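Local coordinates for protein aminotransferase, class IV (Brucella abortus, PDB 4TVI) that probably catalyses the pyridoxal-phosphate-dependent transfer of the amino group of leucine, isoleucine or valine to 2-oxoglutarate, at residues W59-F71 with H81-L94. Numbering follows the deposited sequence.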
ATOM      1  N   TRP A  59      -6.177   1.018  -7.311  1.00 14.24           N
ATOM      2  CA  TRP A  59      -5.088   1.976  -7.482  1.00 16.26           C
ATOM      3  C   TRP A  59      -4.916   2.936  -6.305  1.00 17.06           C
ATOM      4  O   TRP A  59      -4.065   3.820  -6.358  1.00 15.48           O
ATOM      5  CB  TRP A  59      -5.274   2.768  -8.780  1.00 14.29           C
ATOM      6  CG  TRP A  59      -6.557   3.539  -8.880  1.00 18.45           C
ATOM      7  CD1 TRP A  59      -7.822   3.026  -8.993  1.00 19.32           C
ATOM      8  CD2 TRP A  59      -6.696   4.963  -8.933  1.00 20.32           C
ATOM      9  NE1 TRP A  59      -8.737   4.045  -9.084  1.00 18.78           N
ATOM     10  CE2 TRP A  59      -8.072   5.243  -9.056  1.00 20.62           C
ATOM     11  CE3 TRP A  59      -5.790   6.028  -8.888  1.00 22.34           C
ATOM     12  CZ2 TRP A  59      -8.563   6.546  -9.130  1.00 23.12           C
ATOM     13  CZ3 TRP A  59      -6.278   7.320  -8.959  1.00 24.21           C
ATOM     14  CH2 TRP A  59      -7.652   7.568  -9.079  1.00 26.17           C
ATOM     15  N   LEU A  60      -5.694   2.751  -5.239  1.00 18.20           N
ATOM     16  CA  LEU A  60      -5.571   3.616  -4.066  1.00 18.24           C
ATOM     17  C   LEU A  60      -5.373   2.808  -2.768  1.00 17.99           C
ATOM     18  O   LEU A  60      -5.252   3.378  -1.684  1.00 17.93           O
ATOM     19  CB  LEU A  60      -6.790   4.544  -3.970  1.00 18.03           C
ATOM     20  CG  LEU A  60      -6.872   5.563  -5.121  1.00 18.43           C
ATOM     21  CD1 LEU A  60      -8.202   6.312  -5.144  1.00 17.86           C
ATOM     22  CD2 LEU A  60      -5.695   6.559  -5.098  1.00 19.19           C
ATOM     23  N   GLY A  61      -5.337   1.483  -2.900  1.00 16.55           N
ATOM     24  CA  GLY A  61      -4.743   0.600  -1.906  1.00 14.50           C
ATOM     25  C   GLY A  61      -5.456   0.197  -0.625  1.00 15.62           C
ATOM     26  O   GLY A  61      -4.800  -0.105   0.366  1.00 16.87           O
ATOM     27  N   SER A  62      -6.780   0.136  -0.631  1.00 17.25           N
ATOM     28  CA  SER A  62      -7.506  -0.064   0.622  1.00 17.42           C
ATOM     29  C   SER A  62      -7.703  -1.527   1.059  1.00 17.04           C
ATOM     30  O   SER A  62      -8.314  -1.776   2.095  1.00 19.96           O
ATOM     31  CB  SER A  62      -8.875   0.616   0.531  1.00 18.09           C
ATOM     32  OG  SER A  62      -9.651   0.058  -0.520  1.00 21.18           O
ATOM     33  N   LEU A  63      -7.165  -2.489   0.314  1.00 16.03           N
ATOM     34  CA  LEU A  63      -7.436  -3.900   0.619  1.00 16.06           C
ATOM     35  C   LEU A  63      -6.705  -4.402   1.867  1.00 15.19           C
ATOM     36  O   LEU A  63      -5.507  -4.160   2.051  1.00 15.04           O
ATOM     37  CB  LEU A  63      -7.079  -4.798  -0.572  1.00 15.70           C
ATOM     38  CG  LEU A  63      -7.495  -6.280  -0.463  1.00 16.66           C
ATOM     39  CD1 LEU A  63      -7.926  -6.849  -1.827  1.00 17.06           C
ATOM     40  CD2 LEU A  63      -6.381  -7.141   0.126  1.00 17.10           C
ATOM     41  N   VAL A  64      -7.443  -5.104   2.719  1.00 14.10           N
ATOM     42  CA  VAL A  64      -6.862  -5.792   3.864  1.00 14.80           C
ATOM     43  C   VAL A  64      -7.047  -7.290   3.691  1.00 16.65           C
ATOM     44  O   VAL A  64      -7.907  -7.730   2.923  1.00 17.36           O
ATOM     45  CB  VAL A  64      -7.503  -5.358   5.187  1.00 15.34           C
ATOM     46  CG1 VAL A  64      -7.283  -3.879   5.406  1.00 15.17           C
ATOM     47  CG2 VAL A  64      -8.985  -5.680   5.184  1.00 15.21           C
ATOM     48  N   PHE A  65      -6.254  -8.073   4.413  1.00 12.36           N
ATOM     49  CA  PHE A  65      -6.326  -9.520   4.298  1.00 17.78           C
ATOM     50  C   PHE A  65      -5.921 -10.191   5.600  1.00 17.77           C
ATOM     51  O   PHE A  65      -5.358  -9.553   6.486  1.00 14.64           O
ATOM     52  CB  PHE A  65      -5.430 -10.005   3.155  1.00 20.15           C
ATOM     53  CG  PHE A  65      -3.961  -9.872   3.436  1.00 21.41           C
ATOM     54  CD1 PHE A  65      -3.314  -8.657   3.259  1.00 19.45           C
ATOM     55  CD2 PHE A  65      -3.223 -10.961   3.878  1.00 21.56           C
ATOM     56  CE1 PHE A  65      -1.959  -8.530   3.515  1.00 17.41           C
ATOM     57  CE2 PHE A  65      -1.868 -10.842   4.139  1.00 20.70           C
ATOM     58  CZ  PHE A  65      -1.233  -9.625   3.957  1.00 18.35           C
ATOM     59  N   ASP A  66      -6.209 -11.481   5.714  1.00 16.97           N
ATOM     60  CA  ASP A  66      -5.661 -12.269   6.807  1.00 16.25           C
ATOM     61  C   ASP A  66      -5.235 -13.626   6.272  1.00 18.12           C
ATOM     62  O   ASP A  66      -5.210 -13.845   5.056  1.00 18.60           O
ATOM     63  CB  ASP A  66      -6.663 -12.414   7.950  1.00 15.95           C
ATOM     64  CG  ASP A  66      -5.993 -12.385   9.312  1.00 16.47           C
ATOM     65  OD1 ASP A  66      -5.337 -13.386   9.671  1.00 16.32           O
ATOM     66  OD2 ASP A  66      -6.112 -11.356  10.017  1.00 15.56           O
ATOM     67  N   GLY A  67      -4.855 -14.524   7.172  1.00 15.02           N
ATOM     68  CA  GLY A  67      -4.413 -15.837   6.754  1.00 12.87           C
ATOM     69  C   GLY A  67      -4.640 -16.885   7.817  1.00 16.73           C
ATOM     70  O   GLY A  67      -4.137 -16.756   8.932  1.00 15.09           O
ATOM     71  N   ALA A  68      -5.412 -17.914   7.480  1.00 15.83           N
ATOM     72  CA  ALA A  68      -5.539 -19.080   8.346  1.00 16.82           C
ATOM     73  C   ALA A  68      -5.038 -20.318   7.607  1.00 16.86           C
ATOM     74  O   ALA A  68      -4.717 -20.252   6.418  1.00 16.79           O
ATOM     75  CB  ALA A  68      -6.975 -19.263   8.795  1.00 18.51           C
ATOM     76  N   ARG A  69      -4.978 -21.449   8.301  1.00 15.42           N
ATOM     77  CA  ARG A  69      -4.389 -22.649   7.715  1.00 17.27           C
ATOM     78  C   ARG A  69      -5.163 -23.919   8.052  1.00 19.57           C
ATOM     79  O   ARG A  69      -5.491 -24.170   9.211  1.00 14.15           O
ATOM     80  CB  ARG A  69      -2.940 -22.801   8.181  1.00 13.63           C
ATOM     81  CG  ARG A  69      -2.074 -23.700   7.307  1.00 17.58           C
ATOM     82  CD  ARG A  69      -1.613 -22.988   6.038  1.00 14.21           C
ATOM     83  NE  ARG A  69      -0.458 -23.651   5.440  1.00 14.80           N
ATOM     84  CZ  ARG A  69      -0.534 -24.573   4.486  1.00 21.78           C
ATOM     85  NH1 ARG A  69      -1.718 -24.944   4.015  1.00 21.72           N
ATOM     86  NH2 ARG A  69       0.572 -25.128   4.002  1.00 21.42           N
ATOM     87  N   LEU A  70      -5.447 -24.718   7.031  1.00 20.08           N
ATOM     88  CA  LEU A  70      -5.937 -26.076   7.231  1.00 20.65           C
ATOM     89  C   LEU A  70      -4.789 -27.051   7.006  1.00 19.95           C
ATOM     90  O   LEU A  70      -4.173 -27.047   5.941  1.00 19.09           O
ATOM     91  CB  LEU A  70      -7.096 -26.394   6.284  1.00 22.44           C
ATOM     92  CG  LEU A  70      -7.468 -27.876   6.180  1.00 23.64           C
ATOM     93  CD1 LEU A  70      -8.029 -28.395   7.504  1.00 17.00           C
ATOM     94  CD2 LEU A  70      -8.441 -28.125   5.022  1.00 20.11           C
ATOM     95  N   PHE A  71      -4.470 -27.855   8.014  1.00 16.15           N
ATOM     96  CA  PHE A  71      -3.426 -28.861   7.857  1.00 16.76           C
ATOM     97  C   PHE A  71      -3.677 -30.038   8.791  1.00 20.48           C
ATOM     98  O   PHE A  71      -4.099 -29.850   9.933  1.00 18.84           O
ATOM     99  CB  PHE A  71      -2.038 -28.252   8.115  1.00 16.64           C
ATOM    100  CG  PHE A  71      -1.800 -27.852   9.547  1.00 17.93           C
ATOM    101  CD1 PHE A  71      -2.164 -26.593   9.998  1.00 17.42           C
ATOM    102  CD2 PHE A  71      -1.205 -28.734  10.438  1.00 18.36           C
ATOM    103  CE1 PHE A  71      -1.946 -26.220  11.315  1.00 18.84           C
ATOM    104  CE2 PHE A  71      -0.986 -28.371  11.761  1.00 19.26           C
ATOM    105  CZ  PHE A  71      -1.355 -27.110  12.198  1.00 19.66           C
ATOM    106  N   HIS A  81      -8.130 -15.513  13.447  1.00 17.76           N
ATOM    107  CA  HIS A  81      -7.773 -14.982  12.136  1.00 18.48           C
ATOM    108  C   HIS A  81      -8.984 -14.373  11.435  1.00 19.10           C
ATOM    109  O   HIS A  81      -8.866 -13.354  10.750  1.00 16.67           O
ATOM    110  CB  HIS A  81      -7.143 -16.076  11.268  1.00 17.48           C
ATOM    111  CG  HIS A  81      -5.727 -16.402  11.633  1.00 16.23           C
ATOM    112  ND1 HIS A  81      -4.688 -15.514  11.446  1.00 16.22           N
ATOM    113  CD2 HIS A  81      -5.174 -17.517  12.168  1.00 16.37           C
ATOM    114  CE1 HIS A  81      -3.559 -16.069  11.845  1.00 15.53           C
ATOM    115  NE2 HIS A  81      -3.827 -17.285  12.291  1.00 14.30           N
ATOM    116  N   SER A  82     -10.147 -14.996  11.609  1.00 19.21           N
ATOM    117  CA  SER A  82     -11.383 -14.480  11.025  1.00 18.25           C
ATOM    118  C   SER A  82     -11.738 -13.134  11.634  1.00 18.97           C
ATOM    119  O   SER A  82     -12.128 -12.200  10.923  1.00 17.29           O
ATOM    120  CB  SER A  82     -12.535 -15.464  11.229  1.00 13.39           C
ATOM    121  OG  SER A  82     -12.266 -16.688  10.572  1.00 13.39           O
ATOM    122  N   ALA A  83     -11.579 -13.032  12.951  1.00 16.40           N
ATOM    123  CA  ALA A  83     -11.910 -11.807  13.662  1.00 14.65           C
ATOM    124  C   ALA A  83     -10.986 -10.657  13.267  1.00 16.07           C
ATOM    125  O   ALA A  83     -11.424  -9.512  13.167  1.00 19.24           O
ATOM    126  CB  ALA A  83     -11.851 -12.035  15.164  1.00 16.56           C
ATOM    127  N   ARG A  84      -9.705 -10.951  13.060  1.00 13.44           N
ATOM    128  CA  ARG A  84      -8.750  -9.889  12.781  1.00 13.79           C
ATOM    129  C   ARG A  84      -9.000  -9.256  11.422  1.00 14.23           C
ATOM    130  O   ARG A  84      -8.743  -8.067  11.238  1.00 13.38           O
ATOM    131  CB  ARG A  84      -7.309 -10.403  12.854  1.00 15.78           C
ATOM    132  CG  ARG A  84      -6.265  -9.279  12.783  1.00 12.21           C
ATOM    133  CD  ARG A  84      -4.861  -9.800  13.051  1.00 12.09           C
ATOM    134  NE  ARG A  84      -4.437 -10.775  12.051  1.00 15.83           N
ATOM    135  CZ  ARG A  84      -3.304 -11.467  12.121  1.00 16.88           C
ATOM    136  NH1 ARG A  84      -2.486 -11.302  13.155  1.00 18.07           N
ATOM    137  NH2 ARG A  84      -2.992 -12.333  11.165  1.00 13.64           N
ATOM    138  N   ALA A  85      -9.528 -10.039  10.480  1.00 15.55           N
ATOM    139  CA  ALA A  85      -9.861  -9.500   9.162  1.00 16.43           C
ATOM    140  C   ALA A  85     -10.828  -8.328   9.299  1.00 16.81           C
ATOM    141  O   ALA A  85     -10.669  -7.305   8.632  1.00 16.67           O
ATOM    142  CB  ALA A  85     -10.456 -10.580   8.264  1.00 14.20           C
ATOM    143  N   ASN A  86     -11.816  -8.469  10.182  1.00 15.54           N
ATOM    144  CA  ASN A  86     -12.755  -7.378  10.430  1.00 16.15           C
ATOM    145  C   ASN A  86     -12.079  -6.194  11.107  1.00 18.21           C
ATOM    146  O   ASN A  86     -12.374  -5.041  10.786  1.00 16.59           O
ATOM    147  CB  ASN A  86     -13.941  -7.859  11.266  1.00 14.14           C
ATOM    148  CG  ASN A  86     -14.898  -8.721  10.464  1.00 17.64           C
ATOM    149  OD1 ASN A  86     -14.790  -8.807   9.241  1.00 15.96           O
ATOM    150  ND2 ASN A  86     -15.851  -9.349  11.144  1.00 17.14           N
ATOM    151  N   ASP A  87     -11.164  -6.478  12.033  1.00 17.66           N
ATOM    152  CA  ASP A  87     -10.395  -5.413  12.677  1.00 18.36           C
ATOM    153  C   ASP A  87      -9.586  -4.619  11.656  1.00 17.65           C
ATOM    154  O   ASP A  87      -9.624  -3.390  11.644  1.00 18.66           O
ATOM    155  CB  ASP A  87      -9.450  -5.981  13.734  1.00 16.67           C
ATOM    156  CG  ASP A  87     -10.183  -6.582  14.911  1.00 21.96           C
ATOM    157  OD1 ASP A  87     -11.347  -6.196  15.151  1.00 25.04           O
ATOM    158  OD2 ASP A  87      -9.590  -7.445  15.595  1.00 22.35           O
ATOM    159  N   SER A  88      -8.857  -5.333  10.803  1.00 12.68           N
ATOM    160  CA  SER A  88      -8.036  -4.699   9.777  1.00 12.55           C
ATOM    161  C   SER A  88      -8.893  -3.861   8.839  1.00 12.75           C
ATOM    162  O   SER A  88      -8.491  -2.767   8.441  1.00 13.62           O
ATOM    163  CB  SER A  88      -7.265  -5.744   8.969  1.00 13.72           C
ATOM    164  OG  SER A  88      -6.320  -6.432   9.775  1.00 14.72           O
ATOM    165  N   ALA A  89     -10.069  -4.376   8.486  1.00 12.49           N
ATOM    166  CA  ALA A  89     -10.967  -3.646   7.596  1.00 18.93           C
ATOM    167  C   ALA A  89     -11.344  -2.299   8.202  1.00 17.71           C
ATOM    168  O   ALA A  89     -11.229  -1.264   7.552  1.00 16.37           O
ATOM    169  CB  ALA A  89     -12.216  -4.462   7.292  1.00 12.79           C
ATOM    170  N   ARG A  90     -11.779  -2.316   9.457  1.00 17.16           N
ATOM    171  CA  ARG A  90     -12.159  -1.084  10.135  1.00 18.84           C
ATOM    172  C   ARG A  90     -10.966  -0.140  10.290  1.00 19.89           C
ATOM    173  O   ARG A  90     -11.116   1.079  10.178  1.00 18.68           O
ATOM    174  CB  ARG A  90     -12.790  -1.392  11.498  1.00 21.73           C
ATOM    175  CG  ARG A  90     -14.219  -1.938  11.387  1.00 24.90           C
ATOM    176  CD  ARG A  90     -14.870  -2.119  12.747  1.00 30.58           C
ATOM    177  NE  ARG A  90     -14.387  -3.319  13.415  1.00 34.01           N
ATOM    178  CZ  ARG A  90     -15.006  -4.494  13.362  1.00 34.60           C
ATOM    179  NH1 ARG A  90     -16.141  -4.611  12.685  1.00 36.31           N
ATOM    180  NH2 ARG A  90     -14.497  -5.544  13.992  1.00 31.64           N
ATOM    181  N   ALA A  91      -9.780  -0.703  10.502  1.00 21.25           N
ATOM    182  CA  ALA A  91      -8.567   0.104  10.640  1.00 22.16           C
ATOM    183  C   ALA A  91      -8.223   0.810   9.329  1.00 21.96           C
ATOM    184  O   ALA A  91      -7.470   1.783   9.317  1.00 20.38           O
ATOM    185  CB  ALA A  91      -7.400  -0.757  11.099  1.00 19.75           C
ATOM    186  N   LEU A  92      -8.784   0.320   8.230  1.00 19.58           N
ATOM    187  CA  LEU A  92      -8.553   0.918   6.923  1.00 19.69           C
ATOM    188  C   LEU A  92      -9.763   1.720   6.436  1.00 20.52           C
ATOM    189  O   LEU A  92      -9.837   2.096   5.266  1.00 18.83           O
ATOM    190  CB  LEU A  92      -8.184  -0.163   5.896  1.00 18.40           C
ATOM    191  CG  LEU A  92      -6.713  -0.300   5.481  1.00 20.17           C
ATOM    192  CD1 LEU A  92      -6.213   0.967   4.824  1.00 19.46           C
ATOM    193  CD2 LEU A  92      -5.838  -0.634   6.663  1.00 22.69           C
ATOM    194  N   GLY A  93     -10.708   1.986   7.331  1.00 21.19           N
ATOM    195  CA  GLY A  93     -11.859   2.801   6.981  1.00 21.42           C
ATOM    196  C   GLY A  93     -12.920   2.053   6.192  1.00 21.59           C
ATOM    197  O   GLY A  93     -13.777   2.658   5.541  1.00 21.87           O
ATOM    198  N   LEU A  94     -12.863   0.729   6.236  1.00 19.70           N
ATOM    199  CA  LEU A  94     -13.868  -0.084   5.570  1.00 19.23           C
ATOM    200  C   LEU A  94     -14.955  -0.472   6.549  1.00 22.87           C
ATOM    201  O   LEU A  94     -14.788  -0.333   7.754  1.00 24.61           O
ATOM    202  CB  LEU A  94     -13.238  -1.334   4.959  1.00 17.52           C
ATOM    203  CG  LEU A  94     -12.030  -1.081   4.058  1.00 17.66           C
ATOM    204  CD1 LEU A  94     -11.442  -2.394   3.565  1.00 17.87           C
ATOM    205  CD2 LEU A  94     -12.429  -0.194   2.886  1.00 16.28           C
TER
HETATM  206  O   HOH W   1      -6.526  -8.776   8.864  1.00 12.71           O
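D66 faces H81 and R84 where the broken strand 64-70, the outermost strand, within this chain, of an antiparallel sheet in this class IV aminotransferase fold, runs over helix 78-91. From CB outward, R84 runs along the carboxylate. Its CB lies 3.2 Å from D66 OD2; CG, anti to the backbone N (chi1 -171°), carries the chain on past the carboxylate before the bend at chi3. CG and CD stay beside the same oxygen; NE then binds D66 OD2 at 2.7 Å, nearly straight and in the guanidinium plane. NH2 takes D66 OD1 at 3.0 Å, completing a side-on, two-nitrogen salt bridge, while NH1 bonds the phosphate oxygen OP1 of the LLP residue at position 180. D66 is thus in the second shell, consistent with its holding R84 in place for the phosphate. Its OD1 also accepts from G67 N and from H81 ND1, whose ring plane stands 69° from the carboxylate. A water bridges D66 OD2 and F65 O and reaches S88 OG, which also bonds the backbone N of LLP. Further along, V64 packs on the last helical turns, CG2 at 4.0 Å from A89 CB. A Schellman motif with G93 at positive phi ends this helix and turns L94 back, its CD1 3.5 Å from S62 O.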